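PDB 5KZT: Peptide/nickel transport system substrate-binding protein from Listeria monocytogenes serotype 1/2a, which binds peptides and probably delivers them to a membrane transporter for uptake into the cell. Local coordinates for residues Glu334-Thr337 against Lys338-Lys342. Sequence-based numbering, arbitrary orientation.
Sequences EDYT and KESGK
Asp335 O receives Glu339 N at 3.2 Å, the first full turn of the short helix 336-340. Lys338 N reaches the same oxygen only weakly. Tyr336 O binds Ser340 N at 2.8 Å, and Thr337 O accepts Gly341 N. Aspartate suits the N-cap because its short carboxylate can turn back onto the first turn: OD1 accepts Thr337 N at 2.9 Å, from the anti side and 35° out of the carboxylate plane, with a weaker bond from Thr337 OG1, while OD2 accepts Gly325 N. Thr337 holds its hydroxyl between backbone N and carbonyl carbon (chi1 58°), which keeps it beside that cap.

Lys338 can be followed outward. Its CB lies 3.5 Å from Asp335 O; CG, anti to the backbone N, sends the chain toward the Glu334 carboxylate; CD then passes 3.5 Å from Glu334 OE1, and CE is a little farther from the same oxygen. NZ stays 4.7 Å from Glu334 OE1, too far for a salt bridge; the methylenes CD and CE make the contact at this exposed edge.

On the inner side, the small Ser340 CB fits obliquely beside Tyr336 CE1 at 4.1 Å. The long tyrosine side chain packs against Val478 of helix 471-487 and carries its OH to a hydrogen bond with Met477 O. Ser340 OG hydrogen-bonds Glu481 OE2 and also His343 NE2, and Glu339 OE1 hydrogen-bonds Trp474 NE1, fastening the turn to helix 471-487. Gly341, with a positive phi that glycine adopts easily, is the first residue to leave the helical conformation after 336-340. The chemistry thus implies a short helical turn held by its aspartate cap, backbone bonds and these polar links, with the Glu334-Lys338 attraction probably adding only a modest, solvent-screened contribution.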
loop_
_atom_site.group_PDB
_atom_site.type_symbol
_atom_site.label_atom_id
_atom_site.label_comp_id
_atom_site.label_asym_id
_atom_site.label_seq_id
_atom_site.Cartn_x
_atom_site.Cartn_y
_atom_site.Cartn_z
ATOM N N GLU A 334 -19.352 16.183 -2.401
ATOM C CA GLU A 334 -19.625 15.428 -1.174
ATOM C C GLU A 334 -18.760 14.185 -1.084
ATOM O O GLU A 334 -18.454 13.545 -2.092
ATOM C CB GLU A 334 -21.105 15.047 -1.071
ATOM C CG GLU A 334 -22.049 16.216 -0.895
ATOM C CD GLU A 334 -21.962 16.888 0.470
ATOM O OE1 GLU A 334 -21.217 16.451 1.365
ATOM O OE2 GLU A 334 -22.650 17.889 0.635
ATOM N N ASP A 335 -18.367 13.844 0.144
ATOM C CA ASP A 335 -17.532 12.673 0.434
ATOM C C ASP A 335 -18.181 11.379 -0.044
ATOM O O ASP A 335 -19.364 11.126 0.251
ATOM C CB ASP A 335 -17.294 12.560 1.941
ATOM C CG ASP A 335 -16.124 11.673 2.291
ATOM O OD1 ASP A 335 -15.955 10.579 1.705
ATOM O OD2 ASP A 335 -15.347 12.085 3.190
ATOM N N TYR A 336 -17.400 10.572 -0.764
ATOM C CA TYR A 336 -17.812 9.209 -1.167
ATOM C C TYR A 336 -18.490 8.450 -0.032
ATOM O O TYR A 336 -19.557 7.865 -0.236
ATOM C CB TYR A 336 -16.584 8.411 -1.617
ATOM C CG TYR A 336 -16.873 6.989 -2.061
ATOM C CD1 TYR A 336 -16.961 5.951 -1.130
ATOM C CD2 TYR A 336 -17.033 6.673 -3.415
ATOM C CE1 TYR A 336 -17.211 4.647 -1.524
ATOM C CE2 TYR A 336 -17.273 5.363 -3.816
ATOM C CZ TYR A 336 -17.361 4.358 -2.873
ATOM O OH TYR A 336 -17.615 3.048 -3.256
ATOM N N THR A 337 -17.881 8.473 1.165
ATOM C CA THR A 337 -18.426 7.717 2.313
ATOM C C THR A 337 -19.800 8.181 2.792
ATOM O O THR A 337 -20.600 7.358 3.232
ATOM C CB THR A 337 -17.477 7.699 3.536
ATOM O OG1 THR A 337 -17.192 9.028 3.963
ATOM C CG2 THR A 337 -16.226 7.011 3.211
ATOM N N LYS A 338 -20.075 9.481 2.707
ATOM C CA LYS A 338 -21.414 10.015 3.028
ATOM C C LYS A 338 -22.469 9.513 2.005
ATOM O O LYS A 338 -23.580 9.119 2.382
ATOM C CB LYS A 338 -21.356 11.554 3.100
ATOM C CG LYS A 338 -22.662 12.270 3.409
ATOM C CD LYS A 338 -22.569 13.779 3.158
ATOM C CE LYS A 338 -23.874 14.504 3.488
ATOM N NZ LYS A 338 -25.014 14.028 2.658
ATOM N N GLU A 339 -22.110 9.501 0.726
ATOM C CA GLU A 339 -23.003 8.992 -0.335
ATOM C C GLU A 339 -23.201 7.482 -0.251
ATOM O O GLU A 339 -24.285 6.994 -0.514
ATOM C CB GLU A 339 -22.493 9.383 -1.731
ATOM C CG GLU A 339 -22.376 10.887 -1.915
ATOM C CD GLU A 339 -21.952 11.298 -3.299
ATOM O OE1 GLU A 339 -21.260 10.523 -3.993
ATOM O OE2 GLU A 339 -22.307 12.415 -3.683
ATOM N N SER A 340 -22.150 6.747 0.102
ATOM C CA SER A 340 -22.239 5.293 0.247
ATOM C C SER A 340 -23.029 4.868 1.483
ATOM O O SER A 340 -23.671 3.812 1.478
ATOM C CB SER A 340 -20.844 4.684 0.330
ATOM O OG SER A 340 -20.893 3.289 0.100
ATOM N N GLY A 341 -22.947 5.678 2.541
ATOM C CA GLY A 341 -23.460 5.307 3.855
ATOM C C GLY A 341 -22.626 4.251 4.552
ATOM O O GLY A 341 -21.607 3.747 4.014
ATOM N N LYS A 342 -23.060 3.894 5.754
ATOM C CA LYS A 342 -22.369 2.868 6.528
ATOM C C LYS A 342 -22.778 1.474 6.048
ATOM O O LYS A 342 -23.898 1.282 5.605
ATOM C CB LYS A 342 -22.646 3.031 8.017
ATOM C CG LYS A 342 -22.062 4.300 8.600
ATOM C CD LYS A 342 -22.467 4.450 10.056
ATOM C CE LYS A 342 -21.781 5.618 10.750
ATOM N NZ LYS A 342 -21.953 6.911 10.019
#